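Local coordinates for protein xylulose kinase (Escherichia coli, PDB 2ITM) that phosphorylates D-xylulose to D-xylulose 5-phosphate with ATP, working as a homodimer of the FGGY family of carbohydrate kinases, at residues Arg182-Val187 with Pro200-Gly205; Gln318-Ser323 with Pro358-Arg363. All blocks are in the same frame, centred on the assembly; numbering follows the deposited sequence.

Contact 1. Residues Arg182-Val187 with Pro200-Gly205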
ATOM      1  N   ARG A 182     -35.984  30.517   5.134  1.00 38.92           N
ATOM      2  CA  ARG A 182     -36.787  29.625   4.311  1.00 37.95           C
ATOM      3  C   ARG A 182     -37.343  30.346   3.090  1.00 35.03           C
ATOM      4  O   ARG A 182     -38.484  30.157   2.704  1.00 33.17           O
ATOM      5  CB  ARG A 182     -37.883  28.972   5.119  1.00 30.76           C
ATOM      6  CG  ARG A 182     -37.395  28.358   6.430  1.00 40.91           C
ATOM      7  CD  ARG A 182     -38.444  27.662   7.260  1.00 26.56           C
ATOM      8  NE  ARG A 182     -38.701  26.301   6.820  1.00 29.17           N
ATOM      9  CZ  ARG A 182     -37.950  25.257   7.107  1.00 30.60           C
ATOM     10  NH1 ARG A 182     -36.847  25.380   7.844  1.00 31.82           N
ATOM     11  NH2 ARG A 182     -38.280  24.070   6.642  1.00 48.19           N
ATOM     12  N   ASP A 183     -36.505  31.174   2.485  1.00 33.46           N
ATOM     13  CA  ASP A 183     -36.887  31.971   1.326  1.00 33.08           C
ATOM     14  C   ASP A 183     -35.641  32.302   0.502  1.00 23.84           C
ATOM     15  O   ASP A 183     -34.542  32.313   1.021  1.00 33.59           O
ATOM     16  CB  ASP A 183     -37.608  33.244   1.782  1.00 33.18           C
ATOM     17  CG  ASP A 183     -38.110  34.085   0.634  1.00 44.04           C
ATOM     18  OD1 ASP A 183     -38.392  33.536  -0.443  1.00 38.52           O
ATOM     19  OD2 ASP A 183     -38.249  35.310   0.722  1.00 34.02           O
ATOM     20  N   TRP A 184     -35.832  32.564  -0.783  1.00 30.45           N
ATOM     21  CA  TRP A 184     -34.731  32.913  -1.657  1.00 30.09           C
ATOM     22  C   TRP A 184     -33.945  34.116  -1.136  1.00 33.21           C
ATOM     23  O   TRP A 184     -34.488  34.964  -0.446  1.00 35.57           O
ATOM     24  CB  TRP A 184     -35.205  33.155  -3.092  1.00 33.72           C
ATOM     25  CG  TRP A 184     -36.006  32.040  -3.739  1.00 20.64           C
ATOM     26  CD1 TRP A 184     -37.312  32.077  -4.065  1.00 21.04           C
ATOM     27  CD2 TRP A 184     -35.532  30.757  -4.168  1.00 30.05           C
ATOM     28  NE1 TRP A 184     -37.701  30.902  -4.649  1.00 29.67           N
ATOM     29  CE2 TRP A 184     -36.622  30.072  -4.726  1.00 29.42           C
ATOM     30  CE3 TRP A 184     -34.294  30.117  -4.138  1.00 32.38           C
ATOM     31  CZ2 TRP A 184     -36.514  28.795  -5.234  1.00 30.19           C
ATOM     32  CZ3 TRP A 184     -34.196  28.849  -4.646  1.00 28.18           C
ATOM     33  CH2 TRP A 184     -35.293  28.201  -5.185  1.00 35.91           C
ATOM     34  N   SER A 185     -32.661  34.149  -1.468  1.00 34.94           N
ATOM     35  CA  SER A 185     -31.770  35.244  -1.121  1.00 33.83           C
ATOM     36  C   SER A 185     -31.453  36.115  -2.322  1.00 30.17           C
ATOM     37  O   SER A 185     -30.754  35.696  -3.233  1.00 37.07           O
ATOM     38  CB  SER A 185     -30.471  34.706  -0.536  1.00 43.13           C
ATOM     39  OG  SER A 185     -29.421  35.650  -0.624  1.00 37.45           O
ATOM     40  N   ASP A 186     -31.968  37.335  -2.303  1.00 32.10           N
ATOM     41  CA  ASP A 186     -31.808  38.254  -3.410  1.00 43.85           C
ATOM     42  C   ASP A 186     -30.332  38.483  -3.699  1.00 30.19           C
ATOM     43  O   ASP A 186     -29.917  38.572  -4.847  1.00 39.41           O
ATOM     44  CB  ASP A 186     -32.520  39.574  -3.113  1.00 52.00           C
ATOM     45  CG  ASP A 186     -34.029  39.488  -3.285  1.00 65.31           C
ATOM     46  OD1 ASP A 186     -34.513  38.512  -3.870  1.00 43.38           O
ATOM     47  OD2 ASP A 186     -34.806  40.363  -2.872  1.00 52.98           O
ATOM     48  N   VAL A 187     -29.549  38.552  -2.639  1.00 40.67           N
ATOM     49  CA  VAL A 187     -28.109  38.711  -2.733  1.00 43.35           C
ATOM     50  C   VAL A 187     -27.461  37.585  -3.528  1.00 38.26           C
ATOM     51  O   VAL A 187     -26.679  37.811  -4.413  1.00 47.76           O
ATOM     52  CB  VAL A 187     -27.458  38.745  -1.332  1.00 36.59           C
ATOM     53  CG1 VAL A 187     -25.987  38.855  -1.431  1.00 44.00           C
ATOM     54  CG2 VAL A 187     -28.038  39.892  -0.541  1.00 53.60           C
ATOM     55  N   PRO A 200     -38.504  28.437  -9.026  1.00 19.12           N
ATOM     56  CA  PRO A 200     -39.799  27.899  -8.628  1.00 21.48           C
ATOM     57  C   PRO A 200     -40.322  28.538  -7.352  1.00 20.12           C
ATOM     58  O   PRO A 200     -39.563  29.097  -6.588  1.00 30.31           O
ATOM     59  CB  PRO A 200     -39.489  26.420  -8.389  1.00 22.97           C
ATOM     60  CG  PRO A 200     -38.115  26.410  -7.951  1.00 22.60           C
ATOM     61  CD  PRO A 200     -37.429  27.482  -8.730  1.00 25.29           C
ATOM     62  N   ALA A 201     -41.623  28.441  -7.146  1.00 27.07           N
ATOM     63  CA  ALA A 201     -42.237  28.683  -5.851  1.00 33.51           C
ATOM     64  C   ALA A 201     -41.790  27.699  -4.775  1.00 22.21           C
ATOM     65  O   ALA A 201     -41.585  26.537  -5.039  1.00 24.40           O
ATOM     66  CB  ALA A 201     -43.738  28.684  -5.990  1.00 34.45           C
ATOM     67  N   LEU A 202     -41.615  28.203  -3.564  1.00 30.27           N
ATOM     68  CA  LEU A 202     -41.121  27.402  -2.458  1.00 20.93           C
ATOM     69  C   LEU A 202     -42.248  26.925  -1.561  1.00 31.60           C
ATOM     70  O   LEU A 202     -43.141  27.685  -1.254  1.00 26.65           O
ATOM     71  CB  LEU A 202     -40.103  28.176  -1.643  1.00 33.18           C
ATOM     72  CG  LEU A 202     -38.801  28.561  -2.336  1.00 48.24           C
ATOM     73  CD1 LEU A 202     -38.092  29.670  -1.599  1.00 36.27           C
ATOM     74  CD2 LEU A 202     -37.901  27.362  -2.510  1.00 34.70           C
ATOM     75  N   TYR A 203     -42.164  25.679  -1.169  1.00 29.62           N
ATOM     76  CA  TYR A 203     -43.097  25.118  -0.214  1.00 28.43           C
ATOM     77  C   TYR A 203     -42.344  24.362   0.868  1.00 27.43           C
ATOM     78  O   TYR A 203     -41.167  24.098   0.733  1.00 22.83           O
ATOM     79  CB  TYR A 203     -44.072  24.177  -0.913  1.00 18.63           C
ATOM     80  CG  TYR A 203     -45.018  24.824  -1.891  1.00 20.02           C
ATOM     81  CD1 TYR A 203     -44.562  25.355  -3.078  1.00 20.23           C
ATOM     82  CD2 TYR A 203     -46.370  24.891  -1.631  1.00 40.74           C
ATOM     83  CE1 TYR A 203     -45.430  25.938  -3.977  1.00 35.00           C
ATOM     84  CE2 TYR A 203     -47.242  25.464  -2.517  1.00 37.41           C
ATOM     85  CZ  TYR A 203     -46.773  25.990  -3.692  1.00 33.54           C
ATOM     86  OH  TYR A 203     -47.646  26.565  -4.571  1.00 28.32           O
ATOM     87  N   GLU A 204     -43.038  24.002   1.933  1.00 30.04           N
ATOM     88  CA  GLU A 204     -42.568  22.953   2.826  1.00 28.86           C
ATOM     89  C   GLU A 204     -42.871  21.575   2.262  1.00 21.40           C
ATOM     90  O   GLU A 204     -43.785  21.418   1.481  1.00 29.57           O
ATOM     91  CB  GLU A 204     -43.162  23.122   4.216  1.00 22.25           C
ATOM     92  CG  GLU A 204     -42.933  24.482   4.838  1.00 26.39           C
ATOM     93  CD  GLU A 204     -41.506  24.706   5.286  1.00 28.52           C
ATOM     94  OE1 GLU A 204     -40.751  23.743   5.392  1.00 20.54           O
ATOM     95  OE2 GLU A 204     -41.146  25.858   5.537  1.00 21.60           O
ATOM     96  N   GLY A 205     -42.076  20.589   2.641  1.00 24.40           N
ATOM     97  CA  GLY A 205     -42.153  19.263   2.059  1.00 22.83           C
ATOM     98  C   GLY A 205     -43.539  18.661   2.047  1.00 17.63           C
ATOM     99  O   GLY A 205     -43.893  17.953   1.122  1.00 19.41           O
TER
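A bidentate arginine-carboxylate salt bridge, R182 to E204, and a tryptophan-leucine CH-pi contact, W184 to L202, join strands 183-184 and 201-203 and the residues flanking them in the N-terminal domain of this FGGY kinase. The strands are not paired: they run in nearly opposite directions (173° apart), yet D183 CA and L202 CA, the nearest, are 7.3 Å apart, so side chains make most of the join. R182, in the G1 beta bulge that it and D183 form opposite D178, grips E204 side-on: NE reaches OE2 at 2.8 Å and NH2 reaches OE1 at 2.8 Å. Both oxygens offer their syn lone pairs and lie close to the guanidinium plane, which is 17° from that of the carboxylate. The bend of the R182 chain at chi3 (82°), with the turn at chi4, brings this N-H edge to E204. Cation-pi packing on W285 and a bond from NH1 to R284 O further fix the guanidinium. D183 turns its carboxylate to R196. L202 CD1 sits over one face of the W184 indole, 3.4 Å from the five-membered ring centroid, while L202 CD2 touches W184 CZ2. At the ring edge, W184 NE1 gives P200 O a weak, bent hydrogen bond of 3.2 Å.

Contact 2. Residues Gln318-Ser323 with Pro358-Arg363; sequences QQADES and PNELAR
Q319 begins the contact, its CB lying against the amide of N359 at 3.9 Å from ND2, in a loop that crosses the first turns of helix 358-381. Its carbonyl O takes a hydrogen bond from a water, and the same water donates to E360 OE1 at 2.6 Å, bridging loop and helix. A320 comes next; its CA and that of E360 are the nearest CA pair, 5.0 Å apart. Its methyl CB rests on R363 CG at 3.5 Å and lies near the plane of the guanidinium, at its edge. At D321 the backbone N-H points almost straight at E360 OE1 (2.8 Å, 172°), meeting the oxygen nearly along its C-O axis. The E360 chain, bent at chi2 (63°), brings OE1 to this N-H, while OE2 accepts from G357 N; the carboxylate thus ties the loop to the start of its own helix. An alanine in place of E360 would probably leave the D321 N-H and the bridging water without their shared acceptor, weakening the hold on the loop. D321 OD1 closes an Asx turn by accepting from S323 N and also takes the S323 OG hydroxyl, both from one face of the carboxylate. E322 OE1 and R363 NH2 are 4.0 Å apart, a long salt bridge of charges alone, with no N-H aimed at the oxygen; E367 is the stronger partner of R363. The loop, which follows helix 310-316 in sequence, lies at the surface, with Q318 on Y401 of helix 400-410; from helix 358-381, N359 touches A316, R363 also packs on Y401, and P358 meets K303 of the second subunit.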
ATOM      1  N   GLN A 318     -11.792 -11.509  15.194  1.00 42.48           N
ATOM      2  CA  GLN A 318     -11.835 -11.895  16.591  1.00 48.25           C
ATOM      3  C   GLN A 318     -10.753 -12.903  16.925  1.00 42.74           C
ATOM      4  O   GLN A 318     -10.371 -13.060  18.072  1.00 53.19           O
ATOM      5  CB  GLN A 318     -13.204 -12.451  16.935  1.00 56.92           C
ATOM      6  CG  GLN A 318     -14.268 -11.398  17.004  1.00 59.21           C
ATOM      7  CD  GLN A 318     -15.649 -11.988  17.061  1.00 74.01           C
ATOM      8  OE1 GLN A 318     -15.977 -12.882  16.290  1.00 64.46           O
ATOM      9  NE2 GLN A 318     -16.465 -11.488  17.976  1.00 49.08           N
ATOM     10  N   GLN A 319     -10.249 -13.574  15.901  1.00 50.54           N
ATOM     11  CA  GLN A 319      -9.049 -14.381  16.030  1.00 56.92           C
ATOM     12  C   GLN A 319      -7.775 -13.550  15.941  1.00 55.18           C
ATOM     13  O   GLN A 319      -6.695 -14.102  15.892  1.00 52.86           O
ATOM     14  CB  GLN A 319      -9.034 -15.501  14.964  1.00 54.68           C
ATOM     15  CG  GLN A 319     -10.172 -16.510  15.098  1.00 82.58           C
ATOM     16  CD  GLN A 319     -10.749 -16.588  16.507  1.00 86.48           C
ATOM     17  OE1 GLN A 319     -10.115 -17.121  17.412  1.00 74.84           O
ATOM     18  NE2 GLN A 319     -11.952 -16.046  16.700  1.00 57.89           N
ATOM     19  N   ALA A 320      -7.922 -12.243  15.953  1.00 51.72           N
ATOM     20  CA  ALA A 320      -6.759 -11.384  15.886  1.00 51.25           C
ATOM     21  C   ALA A 320      -5.822 -11.583  17.077  1.00 54.81           C
ATOM     22  O   ALA A 320      -6.251 -11.647  18.221  1.00 34.12           O
ATOM     23  CB  ALA A 320      -7.168  -9.948  15.753  1.00 39.99           C
ATOM     24  N   ASP A 321      -4.523 -11.678  16.777  1.00 53.04           N
ATOM     25  CA  ASP A 321      -3.476 -11.880  17.769  1.00 51.89           C
ATOM     26  C   ASP A 321      -3.326 -10.698  18.719  1.00 52.75           C
ATOM     27  O   ASP A 321      -2.819  -9.649  18.353  1.00 56.28           O
ATOM     28  CB  ASP A 321      -2.158 -12.185  17.064  1.00 54.64           C
ATOM     29  CG  ASP A 321      -1.040 -12.492  18.023  1.00 72.87           C
ATOM     30  OD1 ASP A 321      -1.122 -12.071  19.189  1.00 75.42           O
ATOM     31  OD2 ASP A 321      -0.034 -13.144  17.698  1.00 57.26           O
ATOM     32  N   GLU A 322      -3.774 -10.881  19.950  1.00 54.91           N
ATOM     33  CA  GLU A 322      -3.781  -9.808  20.928  1.00 61.23           C
ATOM     34  C   GLU A 322      -2.405  -9.200  21.175  1.00 59.70           C
ATOM     35  O   GLU A 322      -2.295  -8.054  21.582  1.00 71.20           O
ATOM     36  CB  GLU A 322      -4.363 -10.298  22.237  1.00 56.45           C
ATOM     37  CG  GLU A 322      -5.832 -10.658  22.161  1.00 72.98           C
ATOM     38  CD  GLU A 322      -6.743  -9.439  22.068  1.00 94.73           C
ATOM     39  OE1 GLU A 322      -6.615  -8.665  21.109  1.00 78.88           O
ATOM     40  OE2 GLU A 322      -7.589  -9.263  22.964  1.00 93.07           O
ATOM     41  N   SER A 323      -1.355  -9.969  20.940  1.00 63.19           N
ATOM     42  CA  SER A 323      -0.022  -9.567  21.364  1.00 67.59           C
ATOM     43  C   SER A 323       0.691  -8.843  20.232  1.00 66.92           C
ATOM     44  O   SER A 323       1.634  -8.093  20.457  1.00 63.02           O
ATOM     45  CB  SER A 323       0.795 -10.787  21.786  1.00 67.07           C
ATOM     46  OG  SER A 323       1.242 -11.502  20.655  1.00 48.92           O
ATOM     47  N   PRO A 358      -4.228 -12.131   7.874  1.00 46.46           N
ATOM     48  CA  PRO A 358      -5.543 -11.647   7.466  1.00 33.98           C
ATOM     49  C   PRO A 358      -6.472 -11.338   8.629  1.00 34.20           C
ATOM     50  O   PRO A 358      -7.300 -10.462   8.518  1.00 28.02           O
ATOM     51  CB  PRO A 358      -6.092 -12.810   6.661  1.00 37.14           C
ATOM     52  CG  PRO A 358      -4.914 -13.492   6.161  1.00 30.14           C
ATOM     53  CD  PRO A 358      -3.893 -13.405   7.226  1.00 35.05           C
ATOM     54  N   ASN A 359      -6.320 -12.061   9.725  1.00 38.62           N
ATOM     55  CA  ASN A 359      -7.080 -11.801  10.937  1.00 37.83           C
ATOM     56  C   ASN A 359      -6.787 -10.391  11.497  1.00 39.78           C
ATOM     57  O   ASN A 359      -7.685  -9.641  11.833  1.00 33.58           O
ATOM     58  CB  ASN A 359      -6.735 -12.835  12.003  1.00 39.05           C
ATOM     59  CG  ASN A 359      -7.089 -14.250  11.594  1.00 44.70           C
ATOM     60  OD1 ASN A 359      -7.973 -14.475  10.791  1.00 32.97           O
ATOM     61  ND2 ASN A 359      -6.394 -15.209  12.172  1.00 34.12           N
ATOM     62  N   GLU A 360      -5.507 -10.076  11.582  1.00 39.00           N
ATOM     63  CA  GLU A 360      -5.041  -8.774  12.015  1.00 29.53           C
ATOM     64  C   GLU A 360      -5.530  -7.698  11.063  1.00 28.43           C
ATOM     65  O   GLU A 360      -6.079  -6.688  11.479  1.00 26.39           O
ATOM     66  CB  GLU A 360      -3.520  -8.769  12.078  1.00 27.66           C
ATOM     67  CG  GLU A 360      -2.920  -9.611  13.194  1.00 38.17           C
ATOM     68  CD  GLU A 360      -3.222 -11.093  13.075  1.00 20.31           C
ATOM     69  OE1 GLU A 360      -3.628 -11.684  14.076  1.00 37.27           O
ATOM     70  OE2 GLU A 360      -3.049 -11.663  12.003  1.00 35.49           O
ATOM     71  N   LEU A 361      -5.335  -7.943   9.775  1.00 30.08           N
ATOM     72  CA  LEU A 361      -5.754  -7.019   8.744  1.00 22.78           C
ATOM     73  C   LEU A 361      -7.229  -6.705   8.875  1.00 38.05           C
ATOM     74  O   LEU A 361      -7.644  -5.567   8.771  1.00 30.19           O
ATOM     75  CB  LEU A 361      -5.450  -7.594   7.372  1.00 28.17           C
ATOM     76  CG  LEU A 361      -4.190  -7.015   6.754  1.00 30.40           C
ATOM     77  CD1 LEU A 361      -3.166  -6.755   7.804  1.00 42.98           C
ATOM     78  CD2 LEU A 361      -3.632  -7.877   5.636  1.00 48.59           C
ATOM     79  N   ALA A 362      -8.016  -7.738   9.115  1.00 35.96           N
ATOM     80  CA  ALA A 362      -9.452  -7.601   9.179  1.00 27.13           C
ATOM     81  C   ALA A 362      -9.863  -6.799  10.396  1.00 20.67           C
ATOM     82  O   ALA A 362     -10.735  -5.959  10.321  1.00 32.98           O
ATOM     83  CB  ALA A 362     -10.109  -8.956   9.195  1.00 29.12           C
ATOM     84  N   ARG A 363      -9.227  -7.073  11.517  1.00 25.36           N
ATOM     85  CA  ARG A 363      -9.345  -6.213  12.672  1.00 38.35           C
ATOM     86  C   ARG A 363      -9.005  -4.751  12.413  1.00 27.70           C
ATOM     87  O   ARG A 363      -9.703  -3.870  12.875  1.00 26.48           O
ATOM     88  CB  ARG A 363      -8.504  -6.736  13.810  1.00 32.23           C
ATOM     89  CG  ARG A 363      -9.321  -7.247  14.935  1.00 57.58           C
ATOM     90  CD  ARG A 363      -9.512  -6.297  16.058  1.00 42.39           C
ATOM     91  NE  ARG A 363      -9.584  -7.066  17.287  1.00 80.92           N
ATOM     92  CZ  ARG A 363      -9.980  -6.600  18.454  1.00 81.49           C
ATOM     93  NH1 ARG A 363     -10.356  -5.342  18.580  1.00 81.87           N
ATOM     94  NH2 ARG A 363      -9.990  -7.394  19.493  1.00 79.63           N
TER
HETATM   95  O   HOH W   1      -4.264 -14.062  14.872  1.00 44.93           O

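How the contacts relate
Contact 1 and contact 2 lie on opposite sides of the chain's centre, in the N- and C-terminal FGGY domains respectively. Their centres are 53 Å apart and their nearest atoms about 40 Å, so neither touches the other, and along the chain the first closes before the second opens. They also differ in burial, the first partly buried and the second at the surface, and in distance from the chain centre, about 20 Å against about 34 Å from centre to centre. Only contact 1 approaches the sugar site, with the W184 side chain about 11 Å from that of substrate-binding H78. Contact 2 lies away from the known functional sites, and its helix reaches the second subunit.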